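Local coordinates for protein EmrA (Aquifex aeolicus, PDB 4TKO) that serves as the periplasmic adaptor of a major facilitator superfamily multidrug efflux pump, probably taking part in carrying xenobiotics out across the cell envelope, at residues Leu63-Met67 with Leu206-Ile210; Leu70-Lys74 with Leu199-Ile203; Leu77-Ile81 with Leu192-Leu196; Asp126-Lys131 with Lys143-Asp148. All blocks are in the same frame, centred on the assembly; numbering follows the deposited sequence.

Contact 1: Leu63-Met67 with Leu206-Ile210; sequences LEKKM and LKERI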
loop_
_atom_site.group_PDB
_atom_site.type_symbol
_atom_site.label_atom_id
_atom_site.label_comp_id
_atom_site.label_asym_id
_atom_site.label_seq_id
_atom_site.Cartn_x
_atom_site.Cartn_y
_atom_site.Cartn_z
ATOM N N LEU A 63 0.434 -16.684 -1.966
ATOM C CA LEU A 63 0.430 -15.538 -1.070
ATOM C C LEU A 63 -0.972 -15.226 -0.590
ATOM O O LEU A 63 -1.155 -14.760 0.529
ATOM C CB LEU A 63 1.015 -14.301 -1.751
ATOM C CG LEU A 63 2.497 -14.250 -2.133
ATOM C CD1 LEU A 63 2.828 -12.878 -2.644
ATOM C CD2 LEU A 63 3.402 -14.616 -0.979
ATOM N N GLU A 64 -1.961 -15.470 -1.442
ATOM C CA GLU A 64 -3.354 -15.224 -1.078
ATOM C C GLU A 64 -3.841 -16.247 -0.049
ATOM O O GLU A 64 -4.787 -15.995 0.693
ATOM C CB GLU A 64 -4.246 -15.250 -2.319
ATOM C CG GLU A 64 -4.168 -13.992 -3.174
ATOM C CD GLU A 64 -4.726 -14.202 -4.578
ATOM O OE1 GLU A 64 -4.424 -15.259 -5.190
ATOM O OE2 GLU A 64 -5.464 -13.316 -5.070
ATOM N N LYS A 65 -3.191 -17.404 -0.015
ATOM C CA LYS A 65 -3.453 -18.385 1.023
ATOM C C LYS A 65 -3.002 -17.811 2.351
ATOM O O LYS A 65 -3.769 -17.754 3.311
ATOM C CB LYS A 65 -2.717 -19.696 0.748
ATOM C CG LYS A 65 -3.063 -20.344 -0.575
ATOM C CD LYS A 65 -4.260 -21.274 -0.476
ATOM C CE LYS A 65 -4.423 -22.075 -1.771
ATOM N NZ LYS A 65 -3.154 -22.755 -2.220
ATOM N N LYS A 66 -1.745 -17.379 2.386
ATOM C CA LYS A 66 -1.143 -16.827 3.590
ATOM C C LYS A 66 -1.818 -15.524 4.015
ATOM O O LYS A 66 -1.804 -15.164 5.187
ATOM C CB LYS A 66 0.355 -16.620 3.369
ATOM C CG LYS A 66 1.066 -17.919 2.976
ATOM C CD LYS A 66 2.574 -17.753 2.765
ATOM C CE LYS A 66 3.215 -19.086 2.366
ATOM N NZ LYS A 66 4.709 -19.048 2.379
ATOM N N MET A 67 -2.446 -14.852 3.054
ATOM C CA MET A 67 -3.187 -13.628 3.329
ATOM C C MET A 67 -4.423 -13.898 4.188
ATOM O O MET A 67 -4.607 -13.274 5.233
ATOM C CB MET A 67 -3.595 -12.946 2.022
ATOM C CG MET A 67 -4.660 -11.874 2.187
ATOM S SD MET A 67 -3.998 -10.204 2.026
ATOM C CE MET A 67 -5.443 -9.322 1.442
ATOM N N LEU A 206 2.085 -7.844 2.803
ATOM C CA LEU A 206 1.605 -8.931 1.960
ATOM C C LEU A 206 0.769 -8.398 0.815
ATOM O O LEU A 206 0.824 -8.919 -0.292
ATOM C CB LEU A 206 0.786 -9.938 2.760
ATOM C CG LEU A 206 1.550 -11.178 3.208
ATOM C CD1 LEU A 206 0.585 -12.323 3.502
ATOM C CD2 LEU A 206 2.570 -11.567 2.161
ATOM N N LYS A 207 -0.022 -7.369 1.079
ATOM C CA LYS A 207 -0.794 -6.747 0.017
ATOM C C LYS A 207 0.168 -6.201 -1.024
ATOM O O LYS A 207 -0.167 -6.096 -2.203
ATOM C CB LYS A 207 -1.695 -5.641 0.565
ATOM C CG LYS A 207 -2.887 -6.162 1.350
ATOM C CD LYS A 207 -3.780 -5.034 1.836
ATOM C CE LYS A 207 -4.945 -5.577 2.650
ATOM N NZ LYS A 207 -5.696 -4.479 3.315
ATOM N N GLU A 208 1.377 -5.879 -0.570
ATOM C CA GLU A 208 2.410 -5.339 -1.438
ATOM C C GLU A 208 3.065 -6.439 -2.267
ATOM O O GLU A 208 3.357 -6.243 -3.445
ATOM C CB GLU A 208 3.465 -4.597 -0.616
ATOM C CG GLU A 208 4.419 -3.766 -1.458
ATOM C CD GLU A 208 3.702 -2.707 -2.298
ATOM O OE1 GLU A 208 2.490 -2.464 -2.076
ATOM O OE2 GLU A 208 4.359 -2.115 -3.181
ATOM N N ARG A 209 3.296 -7.594 -1.650
ATOM C CA ARG A 209 3.866 -8.732 -2.362
ATOM C C ARG A 209 2.911 -9.259 -3.431
ATOM O O ARG A 209 3.337 -9.626 -4.529
ATOM C CB ARG A 209 4.233 -9.843 -1.385
ATOM C CG ARG A 209 5.457 -9.521 -0.558
ATOM C CD ARG A 209 5.926 -10.718 0.246
ATOM N NE ARG A 209 7.259 -10.483 0.783
ATOM C CZ ARG A 209 8.378 -10.876 0.185
ATOM N NH1 ARG A 209 8.314 -11.539 -0.965
ATOM N NH2 ARG A 209 9.558 -10.613 0.738
ATOM N N ILE A 210 1.624 -9.295 -3.096
ATOM C CA ILE A 210 0.564 -9.576 -4.055
ATOM C C ILE A 210 0.618 -8.619 -5.245
ATOM O O ILE A 210 0.745 -9.043 -6.390
ATOM C CB ILE A 210 -0.839 -9.460 -3.402
ATOM C CG1 ILE A 210 -0.942 -10.346 -2.159
ATOM C CG2 ILE A 210 -1.936 -9.799 -4.401
ATOM C CD1 ILE A 210 -0.623 -11.775 -2.415
#

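Contact 2: Leu70-Lys74 with Leu199-Ile203; sequences LLEKK and LEEEI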
loop_
_atom_site.group_PDB
_atom_site.type_symbol
_atom_site.label_atom_id
_atom_site.label_comp_id
_atom_site.label_asym_id
_atom_site.label_seq_id
_atom_site.Cartn_x
_atom_site.Cartn_y
_atom_site.Cartn_z
ATOM N N LEU A 70 -3.945 -14.829 7.723
ATOM C CA LEU A 70 -3.575 -13.730 8.602
ATOM C C LEU A 70 -4.769 -12.800 8.788
ATOM O O LEU A 70 -4.690 -11.806 9.503
ATOM C CB LEU A 70 -2.370 -12.964 8.042
ATOM C CG LEU A 70 -1.043 -13.188 8.781
ATOM C CD1 LEU A 70 -0.687 -14.668 8.843
ATOM C CD2 LEU A 70 0.088 -12.377 8.158
ATOM N N LEU A 71 -5.873 -13.123 8.127
ATOM C CA LEU A 71 -7.131 -12.440 8.386
ATOM C C LEU A 71 -7.977 -13.330 9.293
ATOM O O LEU A 71 -8.991 -12.902 9.851
ATOM C CB LEU A 71 -7.861 -12.110 7.080
ATOM C CG LEU A 71 -7.312 -10.910 6.301
ATOM C CD1 LEU A 71 -8.279 -10.478 5.208
ATOM C CD2 LEU A 71 -7.016 -9.745 7.231
ATOM N N GLU A 72 -7.534 -14.577 9.432
ATOM C CA GLU A 72 -8.150 -15.535 10.338
ATOM C C GLU A 72 -7.396 -15.536 11.658
ATOM O O GLU A 72 -7.541 -16.439 12.482
ATOM C CB GLU A 72 -8.173 -16.935 9.723
ATOM C CG GLU A 72 -9.296 -17.123 8.716
ATOM C CD GLU A 72 -10.616 -16.544 9.211
ATOM O OE1 GLU A 72 -11.317 -17.229 9.986
ATOM O OE2 GLU A 72 -10.947 -15.398 8.831
ATOM N N LYS A 73 -6.570 -14.516 11.835
ATOM C CA LYS A 73 -5.922 -14.274 13.108
ATOM C C LYS A 73 -6.283 -12.873 13.545
ATOM O O LYS A 73 -6.546 -12.624 14.723
ATOM C CB LYS A 73 -4.405 -14.433 13.012
ATOM C CG LYS A 73 -3.936 -15.869 12.941
ATOM C CD LYS A 73 -2.533 -16.007 13.517
ATOM C CE LYS A 73 -1.615 -14.899 13.015
ATOM N NZ LYS A 73 -0.188 -15.103 13.418
ATOM N N LYS A 74 -6.296 -11.961 12.580
ATOM C CA LYS A 74 -6.657 -10.582 12.853
ATOM C C LYS A 74 -8.034 -10.526 13.510
ATOM O O LYS A 74 -8.194 -9.911 14.564
ATOM C CB LYS A 74 -6.633 -9.744 11.574
ATOM C CG LYS A 74 -7.211 -8.357 11.761
ATOM C CD LYS A 74 -7.260 -7.589 10.471
ATOM C CE LYS A 74 -8.081 -6.325 10.613
ATOM N NZ LYS A 74 -7.758 -5.322 9.561
ATOM N N LEU A 199 0.343 -7.349 13.150
ATOM C CA LEU A 199 -0.276 -8.368 12.319
ATOM C C LEU A 199 -0.802 -7.735 11.046
ATOM O O LEU A 199 -0.665 -8.289 9.958
ATOM C CB LEU A 199 -1.405 -9.064 13.069
ATOM C CG LEU A 199 -1.796 -10.440 12.539
ATOM C CD1 LEU A 199 -0.699 -11.449 12.860
ATOM C CD2 LEU A 199 -3.146 -10.876 13.109
ATOM N N GLU A 200 -1.409 -6.564 11.191
ATOM C CA GLU A 200 -1.852 -5.796 10.041
ATOM C C GLU A 200 -0.678 -4.999 9.483
ATOM O O GLU A 200 -0.854 -4.134 8.629
ATOM C CB GLU A 200 -3.010 -4.877 10.425
ATOM C CG GLU A 200 -2.748 -4.075 11.691
ATOM C CD GLU A 200 -4.016 -3.527 12.324
ATOM O OE1 GLU A 200 -5.035 -3.380 11.610
ATOM O OE2 GLU A 200 -3.991 -3.248 13.544
ATOM N N GLU A 201 0.517 -5.284 9.999
ATOM C CA GLU A 201 1.756 -4.794 9.401
ATOM C C GLU A 201 2.364 -5.902 8.555
ATOM O O GLU A 201 3.104 -5.641 7.610
ATOM C CB GLU A 201 2.757 -4.324 10.463
ATOM C CG GLU A 201 2.930 -2.802 10.535
ATOM C CD GLU A 201 3.585 -2.205 9.288
ATOM O OE1 GLU A 201 4.331 -2.932 8.593
ATOM O OE2 GLU A 201 3.354 -1.005 9.004
ATOM N N GLU A 202 2.048 -7.143 8.908
ATOM C CA GLU A 202 2.420 -8.286 8.089
ATOM C C GLU A 202 1.440 -8.417 6.927
ATOM O O GLU A 202 1.759 -9.011 5.896
ATOM C CB GLU A 202 2.457 -9.570 8.923
ATOM C CG GLU A 202 3.568 -9.583 9.971
ATOM C CD GLU A 202 3.890 -10.977 10.496
ATOM O OE1 GLU A 202 3.430 -11.973 9.891
ATOM O OE2 GLU A 202 4.610 -11.070 11.516
ATOM N N ILE A 203 0.255 -7.839 7.101
ATOM C CA ILE A 203 -0.751 -7.791 6.047
ATOM C C ILE A 203 -0.463 -6.654 5.078
ATOM O O ILE A 203 -0.684 -6.773 3.877
ATOM C CB ILE A 203 -2.166 -7.608 6.621
ATOM C CG1 ILE A 203 -2.690 -8.936 7.157
ATOM C CG2 ILE A 203 -3.104 -7.067 5.559
ATOM C CD1 ILE A 203 -4.114 -8.867 7.638
#

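Contact 3: Leu77-Ile81 with Leu192-Leu196; sequences LEIKI and LKKEL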
loop_
_atom_site.group_PDB
_atom_site.type_symbol
_atom_site.label_atom_id
_atom_site.label_comp_id
_atom_site.label_asym_id
_atom_site.label_seq_id
_atom_site.Cartn_x
_atom_site.Cartn_y
_atom_site.Cartn_z
ATOM N N LEU A 77 -8.364 -12.483 17.139
ATOM C CA LEU A 77 -8.084 -11.717 18.344
ATOM C C LEU A 77 -8.436 -10.239 18.177
ATOM O O LEU A 77 -7.802 -9.367 18.766
ATOM C CB LEU A 77 -6.621 -11.885 18.767
ATOM C CG LEU A 77 -5.466 -11.622 17.802
ATOM C CD1 LEU A 77 -5.304 -10.140 17.503
ATOM C CD2 LEU A 77 -4.190 -12.194 18.400
ATOM N N GLU A 78 -9.451 -9.966 17.365
ATOM C CA GLU A 78 -10.153 -8.691 17.433
ATOM C C GLU A 78 -11.427 -8.950 18.208
ATOM O O GLU A 78 -12.078 -8.037 18.719
ATOM C CB GLU A 78 -10.464 -8.132 16.052
ATOM C CG GLU A 78 -9.335 -7.334 15.446
ATOM C CD GLU A 78 -9.771 -6.576 14.210
ATOM O OE1 GLU A 78 -10.947 -6.724 13.801
ATOM O OE2 GLU A 78 -8.937 -5.829 13.655
ATOM N N ILE A 79 -11.775 -10.228 18.265
ATOM C CA ILE A 79 -12.843 -10.699 19.115
ATOM C C ILE A 79 -12.288 -10.834 20.527
ATOM O O ILE A 79 -12.855 -10.299 21.478
ATOM C CB ILE A 79 -13.406 -12.044 18.621
ATOM C CG1 ILE A 79 -13.896 -11.907 17.176
ATOM C CG2 ILE A 79 -14.528 -12.519 19.528
ATOM C CD1 ILE A 79 -14.475 -13.173 16.602
ATOM N N LYS A 80 -11.157 -11.524 20.646
ATOM C CA LYS A 80 -10.500 -11.717 21.936
ATOM C C LYS A 80 -10.186 -10.401 22.663
ATOM O O LYS A 80 -10.286 -10.340 23.888
ATOM C CB LYS A 80 -9.212 -12.530 21.765
ATOM C CG LYS A 80 -8.174 -12.285 22.861
ATOM C CD LYS A 80 -7.076 -13.344 22.871
ATOM C CE LYS A 80 -7.638 -14.727 23.202
ATOM N NZ LYS A 80 -6.580 -15.771 23.356
ATOM N N ILE A 81 -9.817 -9.351 21.930
ATOM C CA ILE A 81 -9.479 -8.090 22.593
ATOM C C ILE A 81 -10.692 -7.187 22.791
ATOM O O ILE A 81 -10.605 -6.183 23.495
ATOM C CB ILE A 81 -8.394 -7.284 21.826
ATOM C CG1 ILE A 81 -8.971 -6.646 20.555
ATOM C CG2 ILE A 81 -7.152 -8.141 21.565
ATOM C CD1 ILE A 81 -9.525 -5.236 20.754
ATOM N N LEU A 192 -1.507 -7.177 24.546
ATOM C CA LEU A 192 -2.109 -7.991 23.491
ATOM C C LEU A 192 -2.346 -7.166 22.230
ATOM O O LEU A 192 -2.426 -7.710 21.133
ATOM C CB LEU A 192 -3.432 -8.607 23.957
ATOM C CG LEU A 192 -3.446 -10.128 24.119
ATOM C CD1 LEU A 192 -4.877 -10.655 24.162
ATOM C CD2 LEU A 192 -2.645 -10.802 23.012
ATOM N N LYS A 193 -2.463 -5.853 22.394
ATOM C CA LYS A 193 -2.756 -4.957 21.279
ATOM C C LYS A 193 -1.520 -4.541 20.483
ATOM O O LYS A 193 -1.635 -4.089 19.344
ATOM C CB LYS A 193 -3.456 -3.702 21.786
ATOM C CG LYS A 193 -4.957 -3.697 21.631
ATOM C CD LYS A 193 -5.476 -2.310 21.966
ATOM C CE LYS A 193 -6.978 -2.201 21.819
ATOM N NZ LYS A 193 -7.399 -0.797 22.055
ATOM N N LYS A 194 -0.342 -4.666 21.091
ATOM C CA LYS A 194 0.907 -4.373 20.391
ATOM C C LYS A 194 1.192 -5.507 19.411
ATOM O O LYS A 194 2.190 -5.489 18.687
ATOM C CB LYS A 194 2.076 -4.185 21.375
ATOM C CG LYS A 194 2.579 -5.468 22.049
ATOM C CD LYS A 194 3.545 -5.169 23.205
ATOM C CE LYS A 194 3.162 -5.957 24.464
ATOM N NZ LYS A 194 4.020 -5.681 25.654
ATOM N N GLU A 195 0.294 -6.489 19.402
ATOM C CA GLU A 195 0.380 -7.638 18.513
ATOM C C GLU A 195 -0.585 -7.503 17.339
ATOM O O GLU A 195 -0.331 -8.035 16.260
ATOM C CB GLU A 195 0.087 -8.932 19.275
ATOM C CG GLU A 195 0.136 -10.189 18.415
ATOM C CD GLU A 195 -0.313 -11.434 19.161
ATOM O OE1 GLU A 195 -1.393 -11.395 19.792
ATOM O OE2 GLU A 195 0.417 -12.449 19.120
ATOM N N LEU A 196 -1.691 -6.795 17.549
ATOM C CA LEU A 196 -2.663 -6.583 16.484
ATOM C C LEU A 196 -2.099 -5.678 15.389
ATOM O O LEU A 196 -2.376 -5.878 14.208
ATOM C CB LEU A 196 -3.957 -5.980 17.031
ATOM C CG LEU A 196 -5.122 -5.961 16.035
ATOM C CD1 LEU A 196 -5.946 -7.244 16.141
ATOM C CD2 LEU A 196 -6.001 -4.727 16.202
#

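Contact 4: Asp126-Lys131 with Lys143-Asp148; sequences DWERYK and KFEEVD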
loop_
_atom_site.group_PDB
_atom_site.type_symbol
_atom_site.label_atom_id
_atom_site.label_comp_id
_atom_site.label_asym_id
_atom_site.label_seq_id
_atom_site.Cartn_x
_atom_site.Cartn_y
_atom_site.Cartn_z
ATOM N N ASP A 126 -23.976 19.657 80.853
ATOM C CA ASP A 126 -24.931 19.372 81.919
ATOM C C ASP A 126 -24.248 18.524 82.974
ATOM O O ASP A 126 -24.339 18.809 84.162
ATOM C CB ASP A 126 -26.182 18.661 81.392
ATOM C CG ASP A 126 -27.168 19.619 80.739
ATOM O OD1 ASP A 126 -27.087 20.843 80.999
ATOM O OD2 ASP A 126 -28.031 19.142 79.971
ATOM N N TRP A 127 -23.539 17.498 82.514
ATOM C CA TRP A 127 -22.791 16.593 83.375
ATOM C C TRP A 127 -21.819 17.352 84.283
ATOM O O TRP A 127 -21.874 17.203 85.505
ATOM C CB TRP A 127 -22.043 15.563 82.518
ATOM C CG TRP A 127 -21.613 14.338 83.264
ATOM C CD1 TRP A 127 -22.326 13.171 83.426
ATOM C CD2 TRP A 127 -20.373 14.150 83.949
ATOM N NE1 TRP A 127 -21.596 12.274 84.176
ATOM C CE2 TRP A 127 -20.386 12.849 84.510
ATOM C CE3 TRP A 127 -19.240 14.953 84.154
ATOM C CZ2 TRP A 127 -19.326 12.337 85.255
ATOM C CZ3 TRP A 127 -18.181 14.447 84.892
ATOM C CH2 TRP A 127 -18.233 13.149 85.434
ATOM N N GLU A 128 -20.940 18.162 83.689
ATOM C CA GLU A 128 -20.007 19.002 84.458
ATOM C C GLU A 128 -20.722 19.796 85.540
ATOM O O GLU A 128 -20.318 19.801 86.704
ATOM C CB GLU A 128 -19.260 19.985 83.550
ATOM C CG GLU A 128 -18.264 19.364 82.571
ATOM C CD GLU A 128 -17.272 20.390 82.025
ATOM O OE1 GLU A 128 -17.425 20.819 80.857
ATOM O OE2 GLU A 128 -16.339 20.767 82.769
ATOM N N ARG A 129 -21.787 20.476 85.132
ATOM C CA ARG A 129 -22.574 21.313 86.017
ATOM C C ARG A 129 -23.188 20.479 87.140
ATOM O O ARG A 129 -22.888 20.692 88.314
ATOM C CB ARG A 129 -23.647 22.045 85.203
ATOM C CG ARG A 129 -24.802 22.632 85.991
ATOM C CD ARG A 129 -25.835 23.232 85.044
ATOM N NE ARG A 129 -27.001 23.754 85.753
ATOM C CZ ARG A 129 -28.230 23.799 85.246
ATOM N NH1 ARG A 129 -28.471 23.350 84.016
ATOM N NH2 ARG A 129 -29.221 24.285 85.978
ATOM N N TYR A 130 -24.039 19.525 86.782
ATOM C CA TYR A 130 -24.686 18.663 87.766
ATOM C C TYR A 130 -23.683 17.978 88.717
ATOM O O TYR A 130 -23.990 17.725 89.878
ATOM C CB TYR A 130 -25.530 17.609 87.061
ATOM C CG TYR A 130 -26.936 18.042 86.719
ATOM C CD1 TYR A 130 -27.191 18.864 85.631
ATOM C CD2 TYR A 130 -28.019 17.591 87.468
ATOM C CE1 TYR A 130 -28.493 19.248 85.317
ATOM C CE2 TYR A 130 -29.317 17.964 87.162
ATOM C CZ TYR A 130 -29.549 18.793 86.090
ATOM O OH TYR A 130 -30.844 19.156 85.801
ATOM N N LYS A 131 -22.488 17.673 88.226
ATOM C CA LYS A 131 -21.453 17.132 89.095
ATOM C C LYS A 131 -21.126 18.151 90.183
ATOM O O LYS A 131 -21.289 17.871 91.370
ATOM C CB LYS A 131 -20.192 16.765 88.298
ATOM C CG LYS A 131 -19.478 15.507 88.802
ATOM C CD LYS A 131 -18.035 15.791 89.218
ATOM C CE LYS A 131 -17.090 15.813 88.023
ATOM N NZ LYS A 131 -15.679 16.141 88.397
ATOM N N LYS A 143 -30.443 13.059 90.353
ATOM C CA LYS A 143 -30.486 13.958 89.217
ATOM C C LYS A 143 -29.168 13.945 88.453
ATOM O O LYS A 143 -29.142 14.149 87.246
ATOM C CB LYS A 143 -30.831 15.374 89.683
ATOM C CG LYS A 143 -32.325 15.674 89.645
ATOM C CD LYS A 143 -32.854 16.159 90.989
ATOM C CE LYS A 143 -34.258 16.717 90.832
ATOM N NZ LYS A 143 -34.329 17.609 89.633
ATOM N N PHE A 144 -28.076 13.694 89.155
ATOM C CA PHE A 144 -26.776 13.732 88.513
ATOM C C PHE A 144 -26.461 12.443 87.777
ATOM O O PHE A 144 -25.928 12.474 86.675
ATOM C CB PHE A 144 -25.682 14.007 89.524
ATOM C CG PHE A 144 -24.308 13.757 88.997
ATOM C CD1 PHE A 144 -23.765 14.577 88.024
ATOM C CD2 PHE A 144 -23.548 12.712 89.483
ATOM C CE1 PHE A 144 -22.489 14.356 87.541
ATOM C CE2 PHE A 144 -22.268 12.489 89.010
ATOM C CZ PHE A 144 -21.737 13.314 88.037
ATOM N N GLU A 145 -26.780 11.309 88.385
ATOM C CA GLU A 145 -26.539 10.039 87.722
ATOM C C GLU A 145 -27.513 9.921 86.551
ATOM O O GLU A 145 -27.224 9.260 85.555
ATOM C CB GLU A 145 -26.674 8.863 88.698
ATOM C CG GLU A 145 -28.092 8.347 88.886
ATOM C CD GLU A 145 -28.244 7.482 90.133
ATOM O OE1 GLU A 145 -27.415 7.611 91.067
ATOM O OE2 GLU A 145 -29.198 6.674 90.175
ATOM N N GLU A 146 -28.653 10.591 86.667
ATOM C CA GLU A 146 -29.631 10.639 85.582
ATOM C C GLU A 146 -28.997 11.221 84.313
ATOM O O GLU A 146 -29.188 10.712 83.206
ATOM C CB GLU A 146 -30.844 11.466 86.007
ATOM C CG GLU A 146 -31.966 11.545 84.990
ATOM C CD GLU A 146 -33.088 12.466 85.442
ATOM O OE1 GLU A 146 -33.086 12.875 86.628
ATOM O OE2 GLU A 146 -33.968 12.785 84.610
ATOM N N VAL A 147 -28.235 12.290 84.495
ATOM C CA VAL A 147 -27.452 12.895 83.424
ATOM C C VAL A 147 -26.332 11.954 83.001
ATOM O O VAL A 147 -26.154 11.686 81.819
ATOM C CB VAL A 147 -26.862 14.264 83.870
ATOM C CG1 VAL A 147 -25.715 14.720 82.960
ATOM C CG2 VAL A 147 -27.964 15.310 83.944
ATOM N N ASP A 148 -25.600 11.442 83.985
ATOM C CA ASP A 148 -24.463 10.565 83.747
ATOM C C ASP A 148 -24.802 9.352 82.868
ATOM O O ASP A 148 -24.043 9.010 81.960
ATOM C CB ASP A 148 -23.880 10.091 85.081
ATOM C CG ASP A 148 -22.954 8.899 84.923
ATOM O OD1 ASP A 148 -23.460 7.751 84.929
ATOM O OD2 ASP A 148 -21.724 9.109 84.801
#

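Contact 1: Leu63-Met67 with Leu206-Ile210
L63 and I210 lie alongside each other, running opposite ways, so that the CD1 methyl of I210 rests against the L63 side chain, 3.6 Å from L63 CD1. The modelled approach of the same methyl to L63 CB is too short to be trusted, and the CD1 pair is the sounder measure. The placement of L63 follows from its torsions: with CG anti to the carbonyl carbon (chi1 -67°) and the chain extended beyond it, CD1 reaches R209 CB at 3.6 Å, the two side chains standing roughly perpendicular. One turn along, L206 reaches over the opposing helix. Its CD1 approaches backbone rather than a side-chain end, lying 4.0 Å from M67 N, while its CD2 stands 4.5 Å from L63 CD2. M67 directs CG away from its own backbone N and then bends at chi2 (106°), which brings CE to 4.0 Å from K207 CE, on the aliphatic part of that extended lysine. The helices run antiparallel, with short-segment axes 10.1 Å apart and a signed crossing angle of -160°, as expected for a left-handed antiparallel coiled coil; both segments fall in predicted coiled-coil ranges. L63 pairs with I210 and M67 with L206 in register. K66 and R209 leave CB near the seam but lead their charged ends away from it. With no hydrogen bond or salt bridge across these segments, the contact is apolar, so its fit rests on methyl and methylene shape, with charge confined to the margins.

Contact 2: Leu70-Lys74 with Leu199-Ile203
L199 and I203, both buried, press their methyls against the backbone of residues 70-74, and this is where the packing is close. L199 swings CG to the side opposite its backbone N (chi1 -159°) and points its two methyls across the seam: CD2 comes to 3.5 Å from K74 CA, and CD1 lies 3.6 Å from K73 CE, on the aliphatic part of that lysine. I203 extends CD1 to 3.5 Å from L70 O, and its CG1 sits 4.1 Å from L70 CB. The nearness of that CD1 methyl to L71 CD2 is shorter than carbons allow and remains doubtful. L70 belongs to the same packed part: its CD2 lies against E202, 3.8 Å from E202 CB and just as near to OE1.

The charged ends form the looser side. K74, extended past CG, runs out to E200, but the salt bridge is long, with K74 NZ 3.9 Å from E200 OE1. K73 NZ and E202 OE1 carry opposite charges yet are 5.9 Å apart and not in contact.

Helical bonding is weak or interrupted on both arms of the coiled-coil hairpin here: K74 N to L70 O is a weak bond, as is I203 N to L199 O. No hydrogen bond crosses between the segments and their one salt bridge is long, so apolar methyl contacts make up the close part of the association.

Contact 3: Leu77-Ile81 with Leu192-Leu196
The flat groups at this seam are two carboxylates, each set against leucine methyls. E195 brings OE1 to the CD2 methyl of L77, the two side chains nearly perpendicular; across the seam E78 places OE2 4.0 Å from L196 CD2. Neither approach is a hydrogen bond. The setting is the antiparallel coiled-coil hairpin of the membrane fusion protein family, both segments lying in predicted coiled-coil ranges, although helical bonding is weak in 77-81 and gives way to loop or turn after K193. Between the carboxylates, L77 and L196 overlap head to tail with their CD1 methyls in contact. L77 comes forward with CG between the backbone N and the carbonyl carbon (chi1 53°), which directs one methyl to L196 and the other to E195. The aliphatic stem of E78 closes over L196 CD1 through CG at 3.5 Å. One turn away L192 takes over: its CD1 lies 4.3 Å from I81 CG2, and K80 passes across it. K193 lays CE beside I81 CD1 at 4.1 Å, and its NZ has a long, weak ion pair with E85. K80 sends CG away from its backbone N (chi1 155°), and its CD ends 3.7 Å from L192 CD1.

Contact 4: Asp126-Lys131 with Lys143-Asp148
W127 enters the contact at CB, which lies 3.8 Å from V147 CG1. A first torsion of -161° turns the indole away from the backbone N and along D148, the two side chains pointing the same way. CD1 meets D148 CA, which sits at the ring edge in its plane. NE1 donates a hydrogen bond to D148 OD2 at 3.2 Å, fairly straight at 157°, received on the anti lone pair and close to the indole plane; that oxygen also has K152 as a long, weak ionic partner. Farther out, CE2 and CZ2 pass F144 CZ, which lies over one indole face, 3.8 Å from CE2. The F144 and indole planes are oblique, neither stacked nor edge-to-face. All this joins the two arms near the tip of the helical hairpin: the short axes approach to 9.2 Å at 160°, and eleven residues separate the segments. In related adaptors this tip faces the outer-membrane channel, and the same is probable here. On the other flank of V147, CG2 makes a CH-pi contact with Y130, 4.0 Å from the ring centroid and nearly on its normal. Y130 CB meets F144 CD1 at 3.6 Å, and W127 O lies at the F144 ring edge, 3.6 Å from CE1.

How the contacts relate
Contacts 1, 2 and 3 are successive rungs of one antiparallel hairpin: each step adds seven residues on the outgoing arm (63, 70, 77) and removes seven on the returning arm (206, 199, 192), the heptad spacing of a coiled coil. Their centres are about 10 Å (1 to 2) and 11 Å (2 to 3) apart. Contacts 2 and 3 touch directly, K74 O lying 3.8 Å from L196 CD1, whereas contacts 1 and 3 stay about 11 Å apart at their nearest atoms. Contact 4, nested innermost in the chain, lies far along the hairpin, its centre about 73 Å from that of contact 3 and 93 Å from that of contact 1. It alone contains aromatic rings.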